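Local atomic coordinates of multiheme cytochrome cf (Carboxydothermus ferrireducens DSM 11255, PDB entry 6QVM), a protein that probably passes electrons through a series of c-type hemes to insoluble extracellular ferric iron while anchored in the S-layer. Residues 308-312 with 340-344; 399-404 with 568-574; 129-133 with 179-183. One frame throughout, in Å; residues are numbered along the deposited sequence.

Interaction 1 (308-312 with 340-344). With NGA (2-acetamido-2-deoxy-beta-D-galactopyranose), chain B.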
loop_
_atom_site.group_PDB
_atom_site.type_symbol
_atom_site.label_atom_id
_atom_site.label_comp_id
_atom_site.label_asym_id
_atom_site.label_seq_id
_atom_site.Cartn_x
_atom_site.Cartn_y
_atom_site.Cartn_z
ATOM N N GLN A 308 -22.747 17.762 5.588
ATOM C CA GLN A 308 -22.715 17.248 4.227
ATOM C C GLN A 308 -23.295 15.838 4.158
ATOM O O GLN A 308 -23.427 15.133 5.162
ATOM C CB GLN A 308 -21.285 17.236 3.674
ATOM C CG GLN A 308 -20.559 18.573 3.716
ATOM C CD GLN A 308 -19.824 18.801 5.021
ATOM O OE1 GLN A 308 -20.286 18.395 6.088
ATOM N NE2 GLN A 308 -18.670 19.453 4.941
ATOM N N ASN A 309 -23.661 15.439 2.941
ATOM C CA ASN A 309 -23.971 14.047 2.644
ATOM C C ASN A 309 -22.648 13.323 2.425
ATOM O O ASN A 309 -21.926 13.610 1.463
ATOM C CB ASN A 309 -24.885 13.941 1.425
ATOM C CG ASN A 309 -25.356 12.514 1.160
ATOM O OD1 ASN A 309 -24.583 11.557 1.261
ATOM N ND2 ASN A 309 -26.630 12.370 0.812
ATOM N N TRP A 310 -22.332 12.384 3.320
ATOM C CA TRP A 310 -21.044 11.703 3.258
ATOM C C TRP A 310 -20.929 10.865 1.995
ATOM O O TRP A 310 -19.877 10.838 1.348
ATOM C CB TRP A 310 -20.842 10.834 4.498
ATOM C CG TRP A 310 -19.768 9.798 4.337
ATOM C CD1 TRP A 310 -18.422 9.978 4.495
ATOM C CD2 TRP A 310 -19.951 8.424 3.979
ATOM N NE1 TRP A 310 -17.757 8.800 4.260
ATOM C CE2 TRP A 310 -18.672 7.828 3.945
ATOM C CE3 TRP A 310 -21.072 7.636 3.692
ATOM C CZ2 TRP A 310 -18.484 6.485 3.632
ATOM C CZ3 TRP A 310 -20.881 6.301 3.381
ATOM C CH2 TRP A 310 -19.597 5.740 3.350
ATOM N N LEU A 311 -22.011 10.183 1.621
ATOM C CA LEU A 311 -21.965 9.310 0.452
ATOM C C LEU A 311 -21.732 10.101 -0.828
ATOM O O LEU A 311 -20.982 9.664 -1.710
ATOM C CB LEU A 311 -23.256 8.502 0.365
ATOM C CG LEU A 311 -23.327 7.352 -0.638
ATOM C CD1 LEU A 311 -22.250 6.319 -0.363
ATOM C CD2 LEU A 311 -24.708 6.708 -0.595
ATOM N N VAL A 312 -22.362 11.272 -0.942
ATOM C CA VAL A 312 -22.266 12.060 -2.164
ATOM C C VAL A 312 -20.958 12.850 -2.192
ATOM O O VAL A 312 -20.346 13.039 -3.248
ATOM C CB VAL A 312 -23.507 12.967 -2.305
ATOM C CG1 VAL A 312 -23.319 13.961 -3.444
ATOM C CG2 VAL A 312 -24.744 12.121 -2.511
ATOM N N TYR A 340 -30.586 6.259 -1.758
ATOM C CA TYR A 340 -29.251 6.001 -2.277
ATOM C C TYR A 340 -28.946 4.512 -2.201
ATOM O O TYR A 340 -29.367 3.831 -1.263
ATOM C CB TYR A 340 -28.202 6.800 -1.506
ATOM C CG TYR A 340 -28.350 8.296 -1.674
ATOM C CD1 TYR A 340 -27.740 8.956 -2.731
ATOM C CD2 TYR A 340 -29.099 9.049 -0.777
ATOM C CE1 TYR A 340 -27.866 10.325 -2.893
ATOM C CE2 TYR A 340 -29.229 10.421 -0.927
ATOM C CZ TYR A 340 -28.615 11.055 -1.992
ATOM O OH TYR A 340 -28.751 12.423 -2.160
ATOM N N LYS A 341 -28.249 4.003 -3.213
ATOM C CA LYS A 341 -27.723 2.647 -3.194
ATOM C C LYS A 341 -26.204 2.723 -3.134
ATOM O O LYS A 341 -25.581 3.411 -3.948
ATOM C CB LYS A 341 -28.168 1.852 -4.425
ATOM C CG LYS A 341 -27.951 0.354 -4.275
ATOM C CD LYS A 341 -27.942 -0.374 -5.612
ATOM C CE LYS A 341 -27.626 -1.849 -5.420
ATOM N NZ LYS A 341 -27.092 -2.477 -6.657
ATOM N N GLU A 342 -25.615 2.026 -2.171
ATOM C CA GLU A 342 -24.167 1.993 -2.044
ATOM C C GLU A 342 -23.579 1.073 -3.104
ATOM O O GLU A 342 -23.963 -0.095 -3.206
ATOM C CB GLU A 342 -23.776 1.520 -0.647
ATOM C CG GLU A 342 -24.393 2.353 0.463
ATOM C CD GLU A 342 -24.057 1.830 1.845
ATOM O OE1 GLU A 342 -24.611 2.363 2.829
ATOM O OE2 GLU A 342 -23.240 0.891 1.946
ATOM N N LEU A 343 -22.654 1.605 -3.902
ATOM C CA LEU A 343 -22.001 0.829 -4.948
ATOM C C LEU A 343 -20.643 0.290 -4.527
ATOM O O LEU A 343 -20.054 -0.507 -5.269
ATOM C CB LEU A 343 -21.842 1.677 -6.217
ATOM C CG LEU A 343 -23.135 2.104 -6.919
ATOM C CD1 LEU A 343 -22.849 2.792 -8.245
ATOM C CD2 LEU A 343 -24.053 0.911 -7.120
ATOM N N PHE A 344 -20.121 0.718 -3.380
ATOM C CA PHE A 344 -18.854 0.185 -2.907
ATOM C C PHE A 344 -19.068 -1.118 -2.147
ATOM O O PHE A 344 -20.122 -1.358 -1.554
ATOM C CB PHE A 344 -18.127 1.197 -2.018
ATOM C CG PHE A 344 -18.864 1.549 -0.756
ATOM C CD1 PHE A 344 -18.621 0.856 0.420
ATOM C CD2 PHE A 344 -19.781 2.587 -0.735
ATOM C CE1 PHE A 344 -19.290 1.175 1.586
ATOM C CE2 PHE A 344 -20.451 2.920 0.432
ATOM C CZ PHE A 344 -20.210 2.207 1.594
HETATM C C1 NGA B . -29.142 13.299 -3.144
HETATM C C2 NGA B . -29.768 14.660 -2.803
HETATM C C3 NGA B . -29.577 15.795 -3.809
HETATM C C4 NGA B . -28.238 15.634 -4.509
HETATM C C5 NGA B . -28.083 14.248 -5.124
HETATM C C6 NGA B . -26.736 14.139 -5.834
HETATM C C7 NGA B . -31.586 14.051 -1.394
HETATM C C8 NGA B . -32.720 13.071 -1.299
HETATM N N2 NGA B . -31.179 14.394 -2.610
HETATM O O3 NGA B . -29.586 17.074 -3.171
HETATM O O4 NGA B . -27.194 15.830 -3.583
HETATM O O5 NGA B . -28.132 13.238 -4.138
HETATM O O6 NGA B . -26.720 13.042 -6.724
HETATM O O7 NGA B . -31.047 14.492 -0.378
#
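Leu-311, in the short helix 310-313, lies over strand 339-342 with its CA 8.0 Å from that of Glu-342, so side chains rather than backbone bonds carry the contact. The strand is the second arm of the antiparallel hairpin 333-342, and both segments belong to a region related in sequence to cytochrome c554. The helix begins with Asn-309 as N-cap. Holding CG anti to its own backbone nitrogen (chi1 -174°), this residue folds its amide back over the first turn. There Asn-309 OD1 accepts a hydrogen bond from Val-312 N at 3.1 Å, the donor standing above the carbonyl plane, while ND2 turns to the hydroxyl end of Tyr-340, its amide plane 71° from the ring.

Leu-311 divides its two methyls between two aromatic residues. Leu-311 CD2 slides alongside the Tyr-340 side chain and rests 3.6 Å from Tyr-340 CB; Leu-311 CD1 meets the Phe-344 ring at its edge, in plane, 3.9 Å from Phe-344 CE2. Trp-310 joins from the other end: Trp-310 CH2 comes 4.0 Å from Phe-344 CZ, which lies at the edge of the indole, so the two rings meet without stacking face to face. Glu-342 CG only loosely approaches Leu-311; its carboxylate is hydrogen-bonded to the hydroxyls of Tyr-287 and Tyr-272.

At the outer end Val-312 crosses Tyr-340 at about a right angle, placing Val-312 CG2 3.6 Å from Tyr-340 CE1. This tyrosine is O-glycosylated: Tyr-340 OH is bound covalently to C1 of an N-acetylgalactosamine (1.4 Å), and Val-312 CG2 also approaches the ring oxygen O5 of that sugar at 3.9 Å.

Interaction 2 (399-404 with 568-574). With CA (calcium ion), chain S; NGA (2-acetamido-2-deoxy-beta-D-galactopyranose), chain D; NGA (2-acetamido-2-deoxy-beta-D-galactopyranose), chain C.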
loop_
_atom_site.group_PDB
_atom_site.type_symbol
_atom_site.label_atom_id
_atom_site.label_comp_id
_atom_site.label_asym_id
_atom_site.label_seq_id
_atom_site.Cartn_x
_atom_site.Cartn_y
_atom_site.Cartn_z
ATOM N N ASP A 399 3.854 20.018 -7.400
ATOM C CA ASP A 399 2.984 20.953 -8.090
ATOM C C ASP A 399 3.769 22.177 -8.560
ATOM O O ASP A 399 4.972 22.313 -8.324
ATOM C CB ASP A 399 1.823 21.360 -7.185
ATOM C CG ASP A 399 0.764 20.281 -7.069
ATOM O OD1 ASP A 399 0.936 19.214 -7.700
ATOM O OD2 ASP A 399 -0.243 20.508 -6.362
ATOM N N GLU A 400 3.065 23.084 -9.232
ATOM C CA GLU A 400 3.617 24.347 -9.704
ATOM C C GLU A 400 3.156 25.464 -8.776
ATOM O O GLU A 400 1.955 25.612 -8.526
ATOM C CB GLU A 400 3.164 24.616 -11.139
ATOM C CG GLU A 400 3.660 25.918 -11.744
ATOM C CD GLU A 400 3.163 26.116 -13.169
ATOM O OE1 GLU A 400 3.748 26.946 -13.902
ATOM O OE2 GLU A 400 2.186 25.432 -13.551
ATOM N N TYR A 401 4.108 26.244 -8.269
ATOM C CA TYR A 401 3.846 27.234 -7.234
ATOM C C TYR A 401 4.032 28.645 -7.767
ATOM O O TYR A 401 4.992 28.927 -8.492
ATOM C CB TYR A 401 4.786 27.071 -6.038
ATOM C CG TYR A 401 5.034 25.666 -5.555
ATOM C CD1 TYR A 401 4.039 24.697 -5.597
ATOM C CD2 TYR A 401 6.273 25.315 -5.041
ATOM C CE1 TYR A 401 4.279 23.410 -5.153
ATOM C CE2 TYR A 401 6.520 24.041 -4.590
ATOM C CZ TYR A 401 5.521 23.088 -4.645
ATOM O OH TYR A 401 5.781 21.813 -4.196
ATOM N N ALA A 402 3.126 29.532 -7.377
ATOM C CA ALA A 402 3.334 30.974 -7.452
ATOM C C ALA A 402 3.517 31.451 -6.013
ATOM O O ALA A 402 2.540 31.627 -5.276
ATOM C CB ALA A 402 2.168 31.679 -8.146
ATOM N N ILE A 403 4.769 31.626 -5.603
ATOM C CA ILE A 403 5.064 32.120 -4.263
ATOM C C ILE A 403 4.806 33.623 -4.238
ATOM O O ILE A 403 5.387 34.373 -5.029
ATOM C CB ILE A 403 6.508 31.796 -3.861
ATOM C CG1 ILE A 403 6.794 30.302 -4.059
ATOM C CG2 ILE A 403 6.759 32.201 -2.416
ATOM C CD1 ILE A 403 8.243 29.917 -3.834
ATOM N N ALA A 404 3.937 34.060 -3.331
ATOM C CA ALA A 404 3.557 35.465 -3.277
ATOM C C ALA A 404 4.773 36.348 -3.033
ATOM O O ALA A 404 5.629 36.037 -2.204
ATOM C CB ALA A 404 2.514 35.693 -2.185
ATOM N N ILE A 568 4.913 32.433 4.549
ATOM C CA ILE A 568 4.940 32.281 3.102
ATOM C C ILE A 568 3.513 32.037 2.630
ATOM O O ILE A 568 2.696 31.440 3.338
ATOM C CB ILE A 568 5.882 31.135 2.662
ATOM C CG1 ILE A 568 6.077 31.136 1.145
ATOM C CG2 ILE A 568 5.349 29.792 3.134
ATOM C CD1 ILE A 568 7.190 30.212 0.691
ATOM N N SER A 569 3.208 32.540 1.437
ATOM C CA SER A 569 1.919 32.324 0.794
ATOM C C SER A 569 2.152 31.755 -0.595
ATOM O O SER A 569 2.946 32.302 -1.367
ATOM C CB SER A 569 1.117 33.622 0.709
ATOM O OG SER A 569 0.146 33.675 1.737
ATOM N N ILE A 570 1.470 30.655 -0.906
ATOM C CA ILE A 570 1.632 29.970 -2.180
ATOM C C ILE A 570 0.275 29.837 -2.853
ATOM O O ILE A 570 -0.722 29.493 -2.208
ATOM C CB ILE A 570 2.283 28.583 -2.010
ATOM C CG1 ILE A 570 3.556 28.689 -1.168
ATOM C CG2 ILE A 570 2.579 27.965 -3.367
ATOM C CD1 ILE A 570 4.503 27.510 -1.333
ATOM N N ASP A 571 0.245 30.126 -4.150
ATOM C CA ASP A 571 -0.863 29.755 -5.016
ATOM C C ASP A 571 -0.443 28.531 -5.818
ATOM O O ASP A 571 0.512 28.589 -6.603
ATOM C CB ASP A 571 -1.274 30.905 -5.937
ATOM C CG ASP A 571 -2.105 31.958 -5.220
ATOM O OD1 ASP A 571 -2.204 31.886 -3.976
ATOM O OD2 ASP A 571 -2.649 32.860 -5.898
ATOM N N ASN A 572 -1.140 27.422 -5.594
ATOM C CA ASN A 572 -0.851 26.156 -6.262
ATOM C C ASN A 572 -1.552 26.182 -7.614
ATOM O O ASN A 572 -2.762 25.963 -7.708
ATOM C CB ASN A 572 -1.308 24.988 -5.398
ATOM C CG ASN A 572 -0.732 23.664 -5.852
ATOM O OD1 ASN A 572 -0.581 23.416 -7.050
ATOM N ND2 ASN A 572 -0.404 22.805 -4.898
ATOM N N LEU A 573 -0.788 26.454 -8.671
ATOM C CA LEU A 573 -1.366 26.545 -10.005
ATOM C C LEU A 573 -1.756 25.185 -10.568
ATOM O O LEU A 573 -2.603 25.121 -11.464
ATOM C CB LEU A 573 -0.396 27.253 -10.957
ATOM C CG LEU A 573 -0.088 28.689 -10.526
ATOM C CD1 LEU A 573 0.851 29.385 -11.489
ATOM C CD2 LEU A 573 -1.377 29.474 -10.369
ATOM N N THR A 574 -1.162 24.101 -10.065
ATOM C CA THR A 574 -1.603 22.771 -10.471
ATOM C C THR A 574 -3.012 22.491 -9.965
ATOM O O THR A 574 -3.848 21.950 -10.697
ATOM C CB THR A 574 -0.632 21.708 -9.959
ATOM O OG1 THR A 574 0.712 22.056 -10.320
ATOM C CG2 THR A 574 -0.978 20.351 -10.549
HETATM CA CA CA S . 0.538 16.879 -7.444
HETATM C C1 NGA D . 4.116 23.781 -15.818
HETATM C C2 NGA D . 3.681 24.712 -16.951
HETATM C C3 NGA D . 2.144 24.749 -17.061
HETATM C C4 NGA D . 1.665 23.303 -17.155
HETATM C C5 NGA D . 2.208 22.427 -16.031
HETATM C C6 NGA D . 1.792 20.970 -16.204
HETATM C C7 NGA D . 5.525 26.312 -17.231
HETATM C C8 NGA D . 6.147 25.353 -18.211
HETATM N N2 NGA D . 4.341 25.986 -16.698
HETATM O O3 NGA D . 1.619 25.479 -18.175
HETATM O O4 NGA D . 2.117 22.760 -18.373
HETATM O O5 NGA D . 3.615 22.479 -16.005
HETATM O O6 NGA D . 0.405 20.854 -15.976
HETATM O O7 NGA D . 6.116 27.358 -16.952
HETATM C C1 NGA C . 1.789 26.908 -17.930
HETATM C C2 NGA C . 1.557 27.811 -19.170
HETATM C C3 NGA C . 2.296 29.056 -18.674
HETATM C C4 NGA C . 1.613 29.588 -17.434
HETATM C C5 NGA C . 1.487 28.522 -16.368
HETATM C C6 NGA C . 0.699 29.052 -15.180
HETATM C C7 NGA C . 1.321 26.910 -21.509
HETATM C C8 NGA C . 1.960 25.964 -22.500
HETATM N N2 NGA C . 2.037 27.175 -20.392
HETATM O O3 NGA C . 2.286 30.247 -19.376
HETATM O O4 NGA C . 0.331 30.037 -17.811
HETATM O O5 NGA C . 0.870 27.387 -16.950
HETATM O O6 NGA C . 0.747 28.028 -14.222
HETATM O O7 NGA C . 0.208 27.382 -21.783
HETATM O O HOH W 1 -1.384 18.037 -6.396
HETATM O O HOH W 2 0.933 22.791 -13.013
HETATM O O HOH W 3 -1.552 15.955 -8.481
HETATM O O HOH W 4 0.788 16.863 -10.074
#
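Asp-399 OD2 is gripped by two donors: Asn-572 ND2 at 2.7 Å, reaching its anti lone pair, and a water. That water also ligates the calcium ion, which Asp-399 OD1 binds directly at 2.4 Å; Glu-384, Gly-395 and Asn-398 complete the protein ligands. Carboxylate and amide planes stand 72° apart, and ND2 also binds Tyr-560 OH, which helps fix the turn of the amide. Asn-572 is the N-cap of helix 573-576, its OD1 accepting from Ile-575 N and, weakly, from Thr-574 N.

Strands 400-403 and 567-572 are the central, antiparallel pair of a four-stranded sheet. Ala-402 and Asp-571 form a hydrogen-bonded pair with bonds both ways, and Ala-404 N donates to Ser-569 O at 2.8 Å. Where the second strand gives way to the helix, Leu-573 N still reaches Glu-400 O, but Glu-400 N turns to a side chain, Thr-574 OG1, at 2.8 Å. On the face bearing Tyr-401, Ile-570 CG2 packs 3.6 Å from Tyr-401 CB, and Ile-403 CG2 meets Ile-568 CD1.

With CG anti to the backbone nitrogen (chi1 179°) and the chain extended beyond it, Glu-400 reaches two linked N-acetylgalactosamines. Glu-400 OE1 accepts a hydrogen bond from N2 of one sugar at 3.0 Å and is also held by Thr-409, whereas O6 of the other gives OE2 only a weak bond. With calcium on one oxygen and donors on the other, Asp-399 probably stays ionised, tying the metal loop to the helix cap.

Interaction 3 (129-133 with 179-183)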
loop_
_atom_site.group_PDB
_atom_site.type_symbol
_atom_site.label_atom_id
_atom_site.label_comp_id
_atom_site.label_asym_id
_atom_site.label_seq_id
_atom_site.Cartn_x
_atom_site.Cartn_y
_atom_site.Cartn_z
ATOM N N LYS A 129 -22.819 -44.733 3.448
ATOM C CA LYS A 129 -23.722 -44.380 2.361
ATOM C C LYS A 129 -24.901 -43.551 2.850
ATOM O O LYS A 129 -25.400 -42.690 2.117
ATOM C CB LYS A 129 -24.200 -45.658 1.672
ATOM C CG LYS A 129 -24.957 -45.457 0.372
ATOM C CD LYS A 129 -24.755 -46.666 -0.520
ATOM C CE LYS A 129 -25.673 -46.659 -1.723
ATOM N NZ LYS A 129 -25.390 -47.837 -2.585
ATOM N N GLN A 130 -25.350 -43.776 4.086
ATOM C CA GLN A 130 -26.522 -43.052 4.562
ATOM C C GLN A 130 -26.158 -41.652 5.038
ATOM O O GLN A 130 -26.934 -40.713 4.839
ATOM C CB GLN A 130 -27.227 -43.835 5.671
ATOM C CG GLN A 130 -26.434 -43.972 6.966
ATOM C CD GLN A 130 -27.184 -44.742 8.028
ATOM O OE1 GLN A 130 -28.292 -44.371 8.416
ATOM N NE2 GLN A 130 -26.591 -45.833 8.495
ATOM N N ARG A 131 -24.984 -41.478 5.646
ATOM C CA ARG A 131 -24.627 -40.138 6.087
ATOM C C ARG A 131 -24.027 -39.307 4.961
ATOM O O ARG A 131 -24.036 -38.075 5.039
ATOM C CB ARG A 131 -23.697 -40.205 7.298
ATOM C CG ARG A 131 -24.471 -39.950 8.589
ATOM C CD ARG A 131 -23.668 -40.063 9.859
ATOM N NE ARG A 131 -22.959 -38.834 10.226
ATOM C CZ ARG A 131 -23.546 -37.676 10.534
ATOM N NH1 ARG A 131 -22.812 -36.626 10.876
ATOM N NH2 ARG A 131 -24.864 -37.554 10.502
ATOM N N LEU A 132 -23.518 -39.950 3.908
ATOM C CA LEU A 132 -23.218 -39.207 2.690
ATOM C C LEU A 132 -24.487 -38.614 2.096
ATOM O O LEU A 132 -24.487 -37.469 1.631
ATOM C CB LEU A 132 -22.523 -40.103 1.668
ATOM C CG LEU A 132 -22.320 -39.474 0.282
ATOM C CD1 LEU A 132 -21.363 -38.289 0.360
ATOM C CD2 LEU A 132 -21.833 -40.502 -0.730
ATOM N N ALA A 133 -25.581 -39.383 2.099
ATOM C CA ALA A 133 -26.854 -38.864 1.611
ATOM C C ALA A 133 -27.361 -37.725 2.485
ATOM O O ALA A 133 -28.020 -36.805 1.986
ATOM C CB ALA A 133 -27.887 -39.987 1.541
ATOM N N TYR A 179 -27.958 -39.384 -7.358
ATOM C CA TYR A 179 -26.669 -39.121 -6.722
ATOM C C TYR A 179 -26.065 -40.396 -6.144
ATOM O O TYR A 179 -24.845 -40.581 -6.177
ATOM C CB TYR A 179 -26.831 -38.062 -5.635
ATOM C CG TYR A 179 -27.392 -36.749 -6.130
ATOM C CD1 TYR A 179 -26.998 -36.217 -7.353
ATOM C CD2 TYR A 179 -28.321 -36.042 -5.377
ATOM C CE1 TYR A 179 -27.513 -35.018 -7.809
ATOM C CE2 TYR A 179 -28.843 -34.842 -5.822
ATOM C CZ TYR A 179 -28.433 -34.334 -7.038
ATOM O OH TYR A 179 -28.949 -33.141 -7.484
ATOM N N LEU A 180 -26.903 -41.272 -5.596
ATOM C CA LEU A 180 -26.505 -42.599 -5.151
ATOM C C LEU A 180 -27.395 -43.630 -5.832
ATOM O O LEU A 180 -28.442 -43.300 -6.395
ATOM C CB LEU A 180 -26.597 -42.727 -3.625
ATOM C CG LEU A 180 -25.675 -41.839 -2.785
ATOM C CD1 LEU A 180 -26.245 -41.639 -1.384
ATOM C CD2 LEU A 180 -24.277 -42.436 -2.710
ATOM N N SER A 181 -26.988 -44.892 -5.765
ATOM C CA SER A 181 -27.694 -45.949 -6.464
ATOM C C SER A 181 -28.242 -46.969 -5.479
ATOM O O SER A 181 -27.807 -47.056 -4.326
ATOM C CB SER A 181 -26.780 -46.649 -7.478
ATOM O OG SER A 181 -25.671 -47.251 -6.830
ATOM N N ALA A 182 -29.216 -47.734 -5.954
ATOM C CA ALA A 182 -29.684 -48.933 -5.279
ATOM C C ALA A 182 -29.237 -50.155 -6.071
ATOM O O ALA A 182 -28.720 -50.041 -7.184
ATOM C CB ALA A 182 -31.207 -48.916 -5.123
ATOM N N ARG A 183 -29.439 -51.335 -5.492
ATOM C CA ARG A 183 -29.154 -52.581 -6.187
ATOM C C ARG A 183 -30.385 -53.469 -6.173
ATOM O O ARG A 183 -31.114 -53.532 -5.179
ATOM C CB ARG A 183 -27.964 -53.325 -5.577
ATOM C CG ARG A 183 -27.862 -53.229 -4.092
ATOM C CD ARG A 183 -26.624 -54.006 -3.575
ATOM N NE ARG A 183 -26.902 -55.433 -3.586
ATOM C CZ ARG A 183 -27.374 -56.105 -2.536
ATOM N NH1 ARG A 183 -27.626 -57.402 -2.659
ATOM N NH2 ARG A 183 -27.680 -55.476 -1.391
#
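The polar link is a single hydrogen bond from Lys-129, in the first turn of helix 129-139, to the backbone carbonyl of Ser-181. Setting CG anti to the backbone nitrogen (chi1 -170°) and continuing extended, the lysine chain reaches across to the loop, and Lys-129 NZ ends 3.1 Å from Ser-181 O. The ammonium arrives tilted from the carbonyl plane, with a C=O...N angle of 145°. Lys-129 CE follows close behind, 3.4 Å from Ser-181 O, so the last carbon of the chain also lies against the loop backbone. Glu-201 offers NZ a second, long and weak ion pair. A methionine at this position would probably leave Ser-181 O without its ammonium donor and Glu-201 without even that distant counter-charge.

Both elements lie in a helical module, together with helices 165-176 and 199-212, that is probably part of the S-layer-binding domain, its sequence resembling S-layer homology repeats. Residues 179-182 belong to the loop that leads from helix 165-176 into the small hairpin of strands 183-185 and 188-190.

The apolar contact centres on Leu-180, whose forked end is inserted against the helix. Leu-180 CD1 touches Ala-133 CB at 3.7 Å and lies 3.8 Å from Lys-129 O, one turn earlier. The other branch, Leu-180 CD2, meets Leu-132 CD2 at 3.7 Å, the two leucines crossing obliquely. Leu-171 and Ala-174 of helix 165-176 also touch Leu-180, while Leu-132 leans on Ala-205 of helix 199-212.

Along the chain the contacts come in series, interaction 3 first, then interaction 1, then interaction 2, and none touches another. The centres of interactions 1 and 2 are about 33 Å apart and those of 1 and 3 about 51 Å; interactions 2 and 3, about 78 Å apart between centres, lie on opposite sides of the chain's centre. They share no sheet or helix: interaction 3 joins a helix to a loop in a helical module, interaction 1 a helix to a hairpin, and interaction 2 two strands of a four-stranded sheet. Interactions 1 and 2 both meet glycans and have a side chain within about 6 Å of a heme, whereas interaction 3 stands apart, consistent with a modular protein that separates S-layer attachment from electron transfer.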